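Local coordinates for stringent starvation protein A homolog (Haemophilus influenzae, PDB 3LYK) that probably forms an equimolar complex with the RNA polymerase holoenzyme, but not with the core enzyme, and has the fold of the glutathione S-transferase superfamily, at residues B[14-20]-B[159-163]; B[20-24]-B[150-156]; B[49-54]-B[63-67]; B[109-113]-B[124-128]; B[133-139]-B[174-179]. All coordinates share one frame; numbering follows the deposited sequence.

In the fold
Contacts 1 and 2 lie side by side, their centres about 10 Å apart, and share Gln20; both pack helix 16-27 of the thioredoxin-like N-terminal domain on helix 152-165 of the all-helical C-terminal domain, forming part of the domain interface. Along the chain, contacts 2, 3 and 4 are nested inside the loop closed by contact 1, while contact 5 crosses contacts 1 and 2. Contact 3 lies within the N-terminal domain, at the edge strand 63-66 and beside the second subunit. Contacts 4 and 5 share helix 118-134, which pairs with helix 89-115 in contact 4 and, with the turn that follows it, meets the start of helix 176-187 in contact 5.

Contact 1 of 5, residues B[14-20]-B[159-163]; sequences DDIYCHQ and PLLWK
Ile16, His19 and the carbonyl of Asp14 meet Pro159, Trp162 and Lys163 where the thioredoxin-like and helical domains of this GST-type fold come together. Helices 16-20 and 159-163 run at 128° to each other, their axes 10.3 Å apart at the closest.

The apolar part centres on Pro159. Ile16 CG1 reaches Pro159 CB at 3.6 Å, the two side chains crossing at about a right angle, while its CD1 goes on to Leu160. Isoleucine suits the place because its flexible CG1-CD1 branch can lie across the small, rigid proline ring; Leu110 of helix 89-115 covers Ile16 further.

The aromatic part belongs to His19. Pro159 CG sits over one face of its imidazole, 4.3 Å from the ring centroid, a CH-pi contact. The same ring presents its edge to the five-membered ring of Trp162 in an offset edge-to-face pair, planes 72° apart.

Of the polar groups, Asp15 caps its own helix, OD2 accepting from Cys18 N. Across the seam, the long Lys163 chain stays extended until its last torsion (chi4 -80°), which turns NZ onto Asp14 O; the 2.5 Å separation is unusually short, so its length is doubtful. Lys163 also forms a salt bridge with Glu114. His19 NE2 is bonded to Ser195, and at the other nitrogen a water in the ring plane bridges, 2.8 Å from His19 ND1 and donating to Pro159 O at 2.8 Å.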
# COMPACT_ATOMS: atom_id res chain seq x y z
N ASP B 14 -8.94 12.60 -15.61
CA ASP B 14 -7.56 13.06 -15.65
C ASP B 14 -6.71 12.52 -14.51
O ASP B 14 -5.52 12.86 -14.43
CB ASP B 14 -7.51 14.60 -15.60
CG ASP B 14 -8.20 15.24 -16.83
OD1 ASP B 14 -7.98 14.79 -17.98
OD2 ASP B 14 -8.98 16.19 -16.63
N ASP B 15 -7.30 11.70 -13.63
CA ASP B 15 -6.59 11.23 -12.44
C ASP B 15 -5.79 9.94 -12.77
O ASP B 15 -6.34 8.99 -13.32
CB ASP B 15 -7.60 11.03 -11.31
CG ASP B 15 -6.96 10.49 -10.04
OD1 ASP B 15 -6.35 11.29 -9.31
OD2 ASP B 15 -7.02 9.27 -9.79
N ILE B 16 -4.50 9.93 -12.45
CA ILE B 16 -3.61 8.84 -12.83
C ILE B 16 -3.96 7.49 -12.16
O ILE B 16 -3.83 6.42 -12.78
CB ILE B 16 -2.12 9.25 -12.64
CG1 ILE B 16 -1.19 8.23 -13.27
CG2 ILE B 16 -1.74 9.53 -11.14
CD1 ILE B 16 0.21 8.72 -13.41
N TYR B 17 -4.46 7.59 -10.92
CA TYR B 17 -4.92 6.44 -10.14
C TYR B 17 -6.18 5.84 -10.75
O TYR B 17 -6.32 4.61 -10.76
CB TYR B 17 -5.16 6.80 -8.64
CG TYR B 17 -3.89 7.40 -8.04
CD1 TYR B 17 -2.77 6.58 -7.81
CD2 TYR B 17 -3.80 8.77 -7.74
CE1 TYR B 17 -1.59 7.10 -7.30
CE2 TYR B 17 -2.61 9.32 -7.21
CZ TYR B 17 -1.51 8.46 -7.00
OH TYR B 17 -0.31 8.92 -6.51
N CYS B 18 -7.07 6.68 -11.27
CA CYS B 18 -8.28 6.17 -11.94
C CYS B 18 -7.83 5.48 -13.23
O CYS B 18 -8.32 4.40 -13.58
CB CYS B 18 -9.27 7.31 -12.24
SG CYS B 18 -9.96 7.94 -10.64
N HIS B 19 -6.84 6.06 -13.88
CA HIS B 19 -6.34 5.45 -15.11
C HIS B 19 -5.75 4.03 -14.87
O HIS B 19 -6.06 3.08 -15.59
CB HIS B 19 -5.36 6.40 -15.82
CG HIS B 19 -5.03 5.97 -17.21
ND1 HIS B 19 -4.09 6.60 -17.99
CD2 HIS B 19 -5.51 4.94 -17.96
CE1 HIS B 19 -3.99 5.98 -19.15
NE2 HIS B 19 -4.85 4.97 -19.16
N GLN B 20 -4.93 3.88 -13.82
CA GLN B 20 -4.41 2.56 -13.45
C GLN B 20 -5.54 1.51 -13.34
O GLN B 20 -5.42 0.40 -13.87
CB GLN B 20 -3.70 2.61 -12.07
CG GLN B 20 -2.50 3.53 -11.96
CD GLN B 20 -1.98 3.57 -10.52
OE1 GLN B 20 -2.72 3.32 -9.57
NE2 GLN B 20 -0.73 3.91 -10.36
N PRO B 159 0.44 4.84 -17.46
CA PRO B 159 -0.30 6.07 -17.27
C PRO B 159 0.64 7.27 -17.14
O PRO B 159 0.26 8.39 -17.50
CB PRO B 159 -1.05 5.82 -15.95
CG PRO B 159 -1.32 4.37 -16.00
CD PRO B 159 0.00 3.81 -16.50
N LEU B 160 1.82 7.04 -16.58
CA LEU B 160 2.77 8.12 -16.37
C LEU B 160 3.40 8.60 -17.69
O LEU B 160 3.54 9.79 -17.92
CB LEU B 160 3.87 7.71 -15.39
CG LEU B 160 4.98 8.74 -15.23
CD1 LEU B 160 5.35 8.87 -13.79
CD2 LEU B 160 6.18 8.30 -16.06
N LEU B 161 3.78 7.65 -18.54
CA LEU B 161 4.32 7.94 -19.87
C LEU B 161 3.25 8.61 -20.77
O LEU B 161 3.56 9.53 -21.52
CB LEU B 161 4.85 6.68 -20.50
CG LEU B 161 6.07 6.12 -19.75
CD1 LEU B 161 6.50 4.83 -20.38
CD2 LEU B 161 7.29 7.11 -19.76
N TRP B 162 2.01 8.15 -20.66
CA TRP B 162 0.90 8.72 -21.33
C TRP B 162 0.75 10.20 -20.97
O TRP B 162 0.60 11.04 -21.87
CB TRP B 162 -0.37 7.98 -20.97
CG TRP B 162 -1.59 8.46 -21.69
CD1 TRP B 162 -2.70 9.10 -21.14
CD2 TRP B 162 -1.89 8.29 -23.09
NE1 TRP B 162 -3.64 9.32 -22.11
CE2 TRP B 162 -3.18 8.85 -23.31
CE3 TRP B 162 -1.18 7.76 -24.18
CZ2 TRP B 162 -3.79 8.89 -24.60
CZ3 TRP B 162 -1.79 7.78 -25.45
CH2 TRP B 162 -3.09 8.34 -25.64
N LYS B 163 0.82 10.53 -19.68
CA LYS B 163 0.72 11.92 -19.28
C LYS B 163 1.90 12.74 -19.75
O LYS B 163 1.69 13.89 -20.19
CB LYS B 163 0.52 12.08 -17.78
CG LYS B 163 -0.93 11.83 -17.38
CD LYS B 163 -1.13 12.07 -15.90
CE LYS B 163 -2.55 11.85 -15.49
NZ LYS B 163 -3.40 13.03 -15.81
O HOH W 1 -2.52 8.82 -17.40

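Contact 2 of 5, residues B[20-24]-B[150-156]; sequences QVKIV and FGLVDCY
Gln20 reaches from helix 16-27 to Cys155 and Tyr156 of helix 152-165, a buried stretch of the domain interface of this GST-type fold. Its chain can be followed outward. CB passes Cys155 O, and CG comes closer, 3.3 Å from that carbonyl oxygen. With CG beside the backbone N and anti to the carbonyl carbon (chi1 -61°), and the chain extended beyond it, the carboxamide then runs past the backbone of helix 152-165 to Tyr156. There NE2 lies 3.3 Å above one face of the phenol ring, displaced toward its rim, with amide and ring planes 49° apart. A glutamine suits this buried place because both ends of its amide have partners: OE1 is hydrogen-bonded to Ser68 and NE2 to Tyr107.

One turn on, packing becomes purely apolar. Cys155, small and weakly polar, points SG between two branched residues, 3.7 Å from Ile23 CG2 and 3.8 Å from Val24 CG2. Val24 CG2 also meets Leu152 CD2 at 3.7 Å, whereas Ile23 CG2 comes to the edge of the Phe150 ring at CZ.

Asp154 OD1 takes bonds from Tyr182 OH and the backbone N of Phe145. Gly151 and Asp154 are consistent with half of the N-capping box known at the corresponding helix of glutathione S-transferases: Gly151 N donates to the anti lone pair of Asp154 OD2 at 2.9 Å.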
# COMPACT_ATOMS: atom_id res chain seq x y z
N GLN B 20 -4.93 3.88 -13.82
CA GLN B 20 -4.41 2.56 -13.45
C GLN B 20 -5.54 1.51 -13.34
O GLN B 20 -5.42 0.40 -13.87
CB GLN B 20 -3.70 2.61 -12.07
CG GLN B 20 -2.50 3.53 -11.96
CD GLN B 20 -1.98 3.57 -10.52
OE1 GLN B 20 -2.72 3.32 -9.57
NE2 GLN B 20 -0.73 3.91 -10.36
N VAL B 21 -6.58 1.86 -12.59
CA VAL B 21 -7.67 0.95 -12.34
C VAL B 21 -8.44 0.60 -13.64
O VAL B 21 -8.77 -0.59 -13.89
CB VAL B 21 -8.64 1.52 -11.24
CG1 VAL B 21 -9.89 0.62 -11.09
CG2 VAL B 21 -7.91 1.57 -9.86
N LYS B 22 -8.67 1.61 -14.49
CA LYS B 22 -9.37 1.30 -15.79
C LYS B 22 -8.57 0.38 -16.65
O LYS B 22 -9.13 -0.42 -17.34
CB LYS B 22 -9.70 2.57 -16.60
CG LYS B 22 -10.67 3.50 -15.89
CD LYS B 22 -10.72 4.80 -16.73
CE LYS B 22 -11.86 5.67 -16.31
NZ LYS B 22 -11.69 6.98 -17.01
N ILE B 23 -7.25 0.46 -16.63
CA ILE B 23 -6.47 -0.49 -17.43
C ILE B 23 -6.69 -1.90 -16.89
O ILE B 23 -6.91 -2.86 -17.64
CB ILE B 23 -5.01 -0.13 -17.38
CG1 ILE B 23 -4.79 1.20 -18.08
CG2 ILE B 23 -4.16 -1.26 -18.02
CD1 ILE B 23 -3.35 1.74 -17.88
N VAL B 24 -6.67 -2.04 -15.56
CA VAL B 24 -6.87 -3.40 -14.97
C VAL B 24 -8.26 -3.94 -15.25
O VAL B 24 -8.41 -5.11 -15.62
CB VAL B 24 -6.52 -3.42 -13.45
CG1 VAL B 24 -6.85 -4.76 -12.84
CG2 VAL B 24 -4.98 -3.06 -13.32
N PHE B 150 3.26 -8.43 -19.43
CA PHE B 150 2.61 -7.21 -19.01
C PHE B 150 1.97 -7.45 -17.64
O PHE B 150 1.35 -8.49 -17.44
CB PHE B 150 1.50 -6.86 -20.01
CG PHE B 150 0.75 -5.59 -19.66
CD1 PHE B 150 1.25 -4.36 -20.03
CD2 PHE B 150 -0.47 -5.66 -19.01
CE1 PHE B 150 0.54 -3.19 -19.76
CE2 PHE B 150 -1.19 -4.49 -18.72
CZ PHE B 150 -0.68 -3.25 -19.10
N GLY B 151 2.08 -6.48 -16.72
CA GLY B 151 1.50 -6.69 -15.39
C GLY B 151 1.20 -5.39 -14.70
O GLY B 151 1.30 -4.31 -15.32
N LEU B 152 0.90 -5.48 -13.39
CA LEU B 152 0.56 -4.31 -12.59
C LEU B 152 1.62 -3.22 -12.58
O LEU B 152 1.27 -2.05 -12.48
CB LEU B 152 0.15 -4.69 -11.15
CG LEU B 152 -1.10 -5.57 -10.96
CD1 LEU B 152 -1.43 -5.77 -9.43
CD2 LEU B 152 -2.33 -5.00 -11.71
N VAL B 153 2.90 -3.58 -12.63
CA VAL B 153 3.96 -2.53 -12.69
C VAL B 153 3.77 -1.63 -13.95
O VAL B 153 3.88 -0.40 -13.90
CB VAL B 153 5.38 -3.16 -12.69
CG1 VAL B 153 6.46 -2.08 -12.75
CG2 VAL B 153 5.58 -4.07 -11.41
N ASP B 154 3.45 -2.26 -15.07
CA ASP B 154 3.16 -1.52 -16.32
C ASP B 154 1.91 -0.65 -16.17
O ASP B 154 1.84 0.43 -16.77
CB ASP B 154 3.02 -2.51 -17.47
CG ASP B 154 4.25 -3.38 -17.61
OD1 ASP B 154 5.32 -2.84 -17.99
OD2 ASP B 154 4.17 -4.59 -17.26
N CYS B 155 0.95 -1.08 -15.34
CA CYS B 155 -0.20 -0.25 -15.02
C CYS B 155 0.20 0.98 -14.21
O CYS B 155 -0.59 1.92 -14.13
CB CYS B 155 -1.28 -1.06 -14.30
SG CYS B 155 -1.87 -2.43 -15.34
N TYR B 156 1.39 0.98 -13.61
CA TYR B 156 1.89 2.19 -12.97
C TYR B 156 2.71 3.03 -13.97
O TYR B 156 2.63 4.24 -13.96
CB TYR B 156 2.80 1.89 -11.73
CG TYR B 156 2.04 1.64 -10.43
CD1 TYR B 156 1.27 0.49 -10.27
CD2 TYR B 156 2.11 2.55 -9.37
CE1 TYR B 156 0.56 0.25 -9.11
CE2 TYR B 156 1.39 2.31 -8.16
CZ TYR B 156 0.63 1.16 -8.05
OH TYR B 156 -0.10 0.86 -6.92

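Contact 3 of 5, residues B[49-54]-B[63-67]; sequences LNPYGT and LVLFN
Phe66 and Asn50 make the tight half of this contact, in which an Asx turn and a type I beta turn, the latter from Asn50 to Gly53, pack against strand 63-66 of the thioredoxin-like domain. The Asn50 amide lies almost parallel to the phenyl ring, planes only 8° apart, with OD1 3.5 Å above one face and offset toward the rim, and ND2 3.6 Å from Phe66 CB. Phe66 has CG between its backbone N and carbonyl carbon (chi1 47°), which swings the ring over toward the turn.

Hydrogen bonds fix the rotation of the amide. Asn50 OD1 accepts from Tyr52 N at 3.1 Å; this bond, its donor well above the carbonyl plane, closes the Asx turn. ND2 donates to Thr57 and, close to the amide plane, to Thr54. Asparagine thus suits the place twice: its OD1 closes the turn, and its amide provides a thin plate for the ring. Gly53, at a positive phi, lets the chain leave the turn.

The outer side is more exposed and less extensive. Leu49, at the exposed end of helix 44-49, brings its side chain no nearer than 4.1 Å, from CB to Val64 CG2. At the other margin Tyr52 leans obliquely on Phe66 and extends to the second subunit, its OH hydrogen-bonded to Asp105 and Arg101 of that subunit. Its position recalls, though with polar partners at its hydroxyl, the aromatic key that some glutathione S-transferases insert into the partner subunit. Across the contact, Tyr52 CD2 lies 3.5 Å from Phe66 CZ.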
# COMPACT_ATOMS: atom_id res chain seq x y z
N LEU B 49 -21.12 6.35 0.22
CA LEU B 49 -20.45 5.06 0.11
C LEU B 49 -19.01 5.11 0.61
O LEU B 49 -18.53 4.15 1.19
CB LEU B 49 -20.52 4.55 -1.34
CG LEU B 49 -21.91 4.28 -1.92
CD1 LEU B 49 -21.91 4.21 -3.45
CD2 LEU B 49 -22.55 3.02 -1.35
N ASN B 50 -18.33 6.24 0.38
CA ASN B 50 -16.94 6.44 0.75
C ASN B 50 -16.80 7.81 1.42
O ASN B 50 -16.66 8.84 0.75
CB ASN B 50 -15.99 6.32 -0.48
CG ASN B 50 -14.54 6.66 -0.15
OD1 ASN B 50 -14.19 6.80 1.02
ND2 ASN B 50 -13.67 6.78 -1.19
N PRO B 51 -16.78 7.82 2.78
CA PRO B 51 -16.78 9.11 3.47
C PRO B 51 -15.47 9.89 3.30
O PRO B 51 -15.46 11.08 3.57
CB PRO B 51 -17.09 8.75 4.94
CG PRO B 51 -16.48 7.28 5.10
CD PRO B 51 -16.82 6.66 3.71
N TYR B 52 -14.39 9.26 2.85
CA TYR B 52 -13.17 10.03 2.58
C TYR B 52 -13.32 10.84 1.29
O TYR B 52 -12.53 11.74 1.03
CB TYR B 52 -11.92 9.15 2.51
CG TYR B 52 -11.73 8.29 3.76
CD1 TYR B 52 -10.99 8.76 4.87
CD2 TYR B 52 -12.32 7.04 3.84
CE1 TYR B 52 -10.83 7.97 6.03
CE2 TYR B 52 -12.17 6.24 4.99
CZ TYR B 52 -11.43 6.70 6.08
OH TYR B 52 -11.32 5.86 7.20
N GLY B 53 -14.32 10.48 0.48
CA GLY B 53 -14.60 11.19 -0.77
C GLY B 53 -13.46 11.18 -1.76
O GLY B 53 -13.15 12.21 -2.33
N THR B 54 -12.80 10.03 -1.94
CA THR B 54 -11.65 9.95 -2.86
C THR B 54 -12.04 9.11 -4.10
O THR B 54 -13.01 8.32 -4.06
CB THR B 54 -10.44 9.26 -2.20
OG1 THR B 54 -10.88 8.00 -1.71
CG2 THR B 54 -9.85 10.12 -1.03
N LEU B 63 -20.02 -4.19 -1.55
CA LEU B 63 -18.60 -3.95 -1.31
C LEU B 63 -18.21 -2.57 -1.81
O LEU B 63 -18.50 -2.22 -2.97
CB LEU B 63 -17.75 -5.03 -2.02
CG LEU B 63 -16.22 -4.90 -1.95
CD1 LEU B 63 -15.65 -5.09 -0.53
CD2 LEU B 63 -15.58 -5.85 -2.94
N VAL B 64 -17.54 -1.79 -0.96
CA VAL B 64 -16.98 -0.50 -1.38
C VAL B 64 -15.47 -0.48 -1.22
O VAL B 64 -14.95 -0.60 -0.10
CB VAL B 64 -17.63 0.70 -0.59
CG1 VAL B 64 -16.92 2.03 -0.93
CG2 VAL B 64 -19.15 0.77 -0.84
N LEU B 65 -14.73 -0.32 -2.31
CA LEU B 65 -13.27 -0.20 -2.21
C LEU B 65 -12.75 1.15 -2.69
O LEU B 65 -13.27 1.69 -3.65
CB LEU B 65 -12.59 -1.30 -3.05
CG LEU B 65 -12.80 -2.75 -2.60
CD1 LEU B 65 -12.02 -3.69 -3.52
CD2 LEU B 65 -12.36 -2.93 -1.13
N PHE B 66 -11.70 1.68 -2.05
CA PHE B 66 -10.97 2.82 -2.59
C PHE B 66 -9.52 2.52 -2.36
O PHE B 66 -9.19 1.48 -1.74
CB PHE B 66 -11.39 4.15 -1.93
CG PHE B 66 -11.45 4.09 -0.43
CD1 PHE B 66 -10.33 4.41 0.33
CD2 PHE B 66 -12.62 3.65 0.20
CE1 PHE B 66 -10.38 4.34 1.73
CE2 PHE B 66 -12.68 3.59 1.61
CZ PHE B 66 -11.56 3.92 2.36
N ASN B 67 -8.65 3.41 -2.83
CA ASN B 67 -7.23 3.13 -3.03
C ASN B 67 -6.98 2.20 -4.20
O ASN B 67 -7.41 1.03 -4.21
CB ASN B 67 -6.54 2.59 -1.74
CG ASN B 67 -5.06 2.40 -1.92
OD1 ASN B 67 -4.63 1.41 -2.52
ND2 ASN B 67 -4.26 3.34 -1.42

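Contact 4 of 5, residues B[109-113]-B[124-128]; sequences TLAKA and ALKQL
Gln127 and Thr109 meet at the margin of this contact, where the carboxamide of Gln127 is the one flat side-chain group; there are no rings. Its OE1 comes 3.9 Å from Thr109 CG2, a loose touch, while NE2 is hydrogen-bonded to Glu131 on its own helix. A polar, flexible residue fits here, at the partly exposed border.

Inward, small residues let the backbones close in. The CA atoms of Ala113 and Ala124 are 5.1 Å apart and their CB atoms 3.7 Å apart. Ala124 CB also rests 3.4 Å from Thr109 O, so the methyl lies directly against the neighbouring helix's backbone. Lys112 runs its aliphatic chain past this methyl and ends in a weak hydrogen bond to Ser123.

Leucines fill the flanks with larger side chains. Leu128 and Thr109 slide past each other in opposite directions, Thr109 CG2 lying 3.7 Å from Leu128 CG. That methyl faces across because chi1 of -50° puts it anti to the backbone N and leaves OG1 beside that nitrogen, with a weak bond to Asp105 O. Leu128 CD1 reaches over to Leu110 N at 3.6 Å, and Leu125 CD2 packs on Ala113 CB at 3.7 Å. Leu164 of helix 152-165 covers Leu110, Leu125 and Leu128 together.

No hydrogen bond crosses between the two segments. Their axes approach to 8.9 Å at 145°, an antiparallel helical hairpin of helices 89-115 and 118-134, typical of the all-helical C-terminal domain of the glutathione S-transferase superfamily.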
# COMPACT_ATOMS: atom_id res chain seq x y z
N THR B 109 6.67 14.22 -8.85
CA THR B 109 7.31 15.03 -9.87
C THR B 109 6.34 15.27 -11.05
O THR B 109 6.21 16.40 -11.56
CB THR B 109 8.60 14.37 -10.35
OG1 THR B 109 9.38 14.01 -9.22
CG2 THR B 109 9.45 15.31 -11.27
N LEU B 110 5.62 14.22 -11.45
CA LEU B 110 4.58 14.36 -12.47
C LEU B 110 3.52 15.34 -12.03
O LEU B 110 3.11 16.18 -12.82
CB LEU B 110 3.95 12.99 -12.83
CG LEU B 110 2.85 12.99 -13.89
CD1 LEU B 110 3.38 13.53 -15.24
CD2 LEU B 110 2.19 11.59 -14.02
N ALA B 111 3.07 15.25 -10.78
CA ALA B 111 2.07 16.20 -10.28
C ALA B 111 2.58 17.67 -10.30
O ALA B 111 1.83 18.60 -10.60
CB ALA B 111 1.61 15.84 -8.90
N LYS B 112 3.85 17.86 -9.95
CA LYS B 112 4.53 19.17 -10.00
C LYS B 112 4.49 19.66 -11.46
O LYS B 112 4.18 20.84 -11.73
CB LYS B 112 5.97 18.97 -9.53
CG LYS B 112 6.74 20.21 -9.07
CD LYS B 112 8.21 19.85 -8.72
CE LYS B 112 9.22 20.85 -9.30
NZ LYS B 112 10.52 20.15 -9.58
N ALA B 113 4.79 18.75 -12.39
CA ALA B 113 4.82 19.06 -13.83
C ALA B 113 3.47 19.48 -14.38
O ALA B 113 3.40 20.16 -15.38
CB ALA B 113 5.41 17.91 -14.64
N ALA B 124 10.42 20.00 -13.40
CA ALA B 124 9.84 18.65 -13.22
C ALA B 124 9.95 17.81 -14.50
O ALA B 124 10.43 16.66 -14.46
CB ALA B 124 8.42 18.75 -12.75
N LEU B 125 9.57 18.38 -15.64
CA LEU B 125 9.70 17.69 -16.92
C LEU B 125 11.12 17.25 -17.27
O LEU B 125 11.33 16.11 -17.72
CB LEU B 125 9.12 18.51 -18.07
CG LEU B 125 7.61 18.79 -18.06
CD1 LEU B 125 7.21 19.70 -19.23
CD2 LEU B 125 6.80 17.49 -18.08
N LYS B 126 12.09 18.13 -17.05
CA LYS B 126 13.48 17.76 -17.33
C LYS B 126 13.95 16.64 -16.41
O LYS B 126 14.64 15.71 -16.85
CB LYS B 126 14.42 18.97 -17.22
CG LYS B 126 15.84 18.69 -17.78
CD LYS B 126 16.46 19.96 -18.39
CE LYS B 126 16.91 20.96 -17.30
NZ LYS B 126 18.29 20.62 -16.86
N GLN B 127 13.57 16.74 -15.14
CA GLN B 127 13.93 15.71 -14.17
C GLN B 127 13.34 14.34 -14.54
O GLN B 127 14.05 13.33 -14.53
CB GLN B 127 13.53 16.14 -12.75
CG GLN B 127 14.36 15.42 -11.65
CD GLN B 127 13.57 15.22 -10.34
OE1 GLN B 127 12.96 16.15 -9.82
NE2 GLN B 127 13.60 14.00 -9.80
N LEU B 128 12.04 14.29 -14.86
CA LEU B 128 11.39 13.01 -15.25
C LEU B 128 11.99 12.43 -16.52
O LEU B 128 12.25 11.24 -16.61
CB LEU B 128 9.88 13.19 -15.43
CG LEU B 128 9.10 13.06 -14.13
CD1 LEU B 128 7.66 13.44 -14.36
CD2 LEU B 128 9.21 11.65 -13.53

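Contact 5 of 5, residues B[133-139]-B[174-179]; sequences LGIAPIF and TGSKAI
Ile179 and Phe139 are brought together by their torsions. Ile179 turns CG1 anti to its carbonyl carbon and then bends again (chi2 -64°), so CD1 curls back toward the ring; Phe139, with CG likewise anti to the carbonyl carbon (chi1 -54°), holds its phenyl group beside helix 176-187. Phe139 CE2 and Ile179 CD1 end 3.5 Å apart, the side chains crossing at about a right angle. Ala178 O lies over one face of the ring, near its rim, and Ile138 CG2 over the centre of the opposite face. Ala178, a small residue, sets its CB 3.8 Å from Phe139 CB, close to CD2 as well.

Closest of all is the start of helix 176-187. Gly175, its N-cap residue, has a positive phi and no side chain, which lets Ala136 CB come within 3.2 Å of Gly175 CA, tighter than usual carbon contact. Leu133 then spreads over the chain beside it, CD2 lying 3.7 Å from Ser176 N and equally far from Thr174 O. Ser176 bonds its OG to Gly173 O in the loop just before the helix.

No hydrogen bond joins the two segments: the end of helix 118-134 with the turn after it, and the start of helix 176-187, meet through close-fitting apolar groups, so their fit rests on shape and on the small residues Ala136 and Gly175.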
# COMPACT_ATOMS: atom_id res chain seq x y z
N LEU B 133 15.12 8.29 -19.15
CA LEU B 133 16.25 7.96 -20.02
C LEU B 133 17.29 7.11 -19.26
O LEU B 133 17.75 6.09 -19.77
CB LEU B 133 16.86 9.21 -20.68
CG LEU B 133 16.05 9.76 -21.88
CD1 LEU B 133 16.69 11.03 -22.45
CD2 LEU B 133 15.83 8.72 -23.01
N GLY B 134 17.59 7.51 -18.03
CA GLY B 134 18.51 6.77 -17.15
C GLY B 134 18.19 5.29 -16.97
O GLY B 134 19.10 4.47 -16.88
N ILE B 135 16.91 4.93 -16.92
CA ILE B 135 16.54 3.51 -16.76
C ILE B 135 16.33 2.74 -18.07
O ILE B 135 15.96 1.57 -18.06
CB ILE B 135 15.39 3.27 -15.72
CG1 ILE B 135 14.12 4.06 -16.07
CG2 ILE B 135 15.88 3.64 -14.33
CD1 ILE B 135 13.26 3.40 -17.11
N ALA B 136 16.61 3.39 -19.19
CA ALA B 136 16.55 2.74 -20.50
C ALA B 136 17.20 1.34 -20.59
O ALA B 136 16.65 0.46 -21.23
CB ALA B 136 17.14 3.66 -21.56
N PRO B 137 18.38 1.14 -19.96
CA PRO B 137 19.02 -0.18 -20.05
C PRO B 137 18.11 -1.34 -19.61
O PRO B 137 18.27 -2.46 -20.08
CB PRO B 137 20.22 -0.05 -19.09
CG PRO B 137 20.59 1.40 -19.19
CD PRO B 137 19.25 2.11 -19.25
N ILE B 138 17.17 -1.06 -18.72
CA ILE B 138 16.14 -2.01 -18.31
C ILE B 138 15.54 -2.86 -19.45
O ILE B 138 15.35 -4.07 -19.29
CB ILE B 138 15.04 -1.26 -17.52
CG1 ILE B 138 15.38 -1.26 -16.03
CG2 ILE B 138 13.67 -1.85 -17.75
CD1 ILE B 138 16.53 -0.35 -15.62
N PHE B 139 15.29 -2.25 -20.60
CA PHE B 139 14.61 -2.94 -21.70
C PHE B 139 15.49 -3.83 -22.59
O PHE B 139 14.98 -4.70 -23.30
CB PHE B 139 13.82 -1.94 -22.54
CG PHE B 139 12.87 -1.10 -21.74
CD1 PHE B 139 11.61 -1.60 -21.37
CD2 PHE B 139 13.22 0.20 -21.36
CE1 PHE B 139 10.73 -0.80 -20.62
CE2 PHE B 139 12.35 1.01 -20.63
CZ PHE B 139 11.11 0.51 -20.26
N THR B 174 20.27 9.04 -25.94
CA THR B 174 20.63 7.70 -25.44
C THR B 174 19.60 7.11 -24.48
O THR B 174 19.31 7.67 -23.40
CB THR B 174 22.06 7.65 -24.83
OG1 THR B 174 22.99 8.22 -25.76
CG2 THR B 174 22.49 6.19 -24.51
N GLY B 175 19.06 5.97 -24.89
CA GLY B 175 17.99 5.32 -24.18
C GLY B 175 16.61 5.56 -24.78
O GLY B 175 15.62 4.94 -24.34
N SER B 176 16.52 6.44 -25.80
CA SER B 176 15.21 6.80 -26.32
C SER B 176 14.58 5.73 -27.20
O SER B 176 13.36 5.64 -27.28
CB SER B 176 15.22 8.20 -26.95
OG SER B 176 15.90 8.21 -28.19
N LYS B 177 15.38 4.89 -27.84
CA LYS B 177 14.82 3.79 -28.65
C LYS B 177 14.03 2.75 -27.83
O LYS B 177 12.94 2.32 -28.23
CB LYS B 177 15.91 3.08 -29.47
CG LYS B 177 15.95 3.53 -30.93
CD LYS B 177 17.38 3.47 -31.48
CE LYS B 177 17.80 4.82 -32.10
NZ LYS B 177 19.17 4.74 -32.71
N ALA B 178 14.61 2.32 -26.70
CA ALA B 178 13.94 1.40 -25.78
C ALA B 178 12.65 2.00 -25.17
O ALA B 178 11.65 1.31 -25.07
CB ALA B 178 14.92 0.93 -24.69
N ILE B 179 12.67 3.27 -24.79
CA ILE B 179 11.47 3.93 -24.23
C ILE B 179 10.31 4.06 -25.26
O ILE B 179 9.15 3.77 -24.93
CB ILE B 179 11.78 5.32 -23.62
CG1 ILE B 179 12.96 5.28 -22.65
CG2 ILE B 179 10.59 5.83 -22.84
CD1 ILE B 179 12.74 4.39 -21.37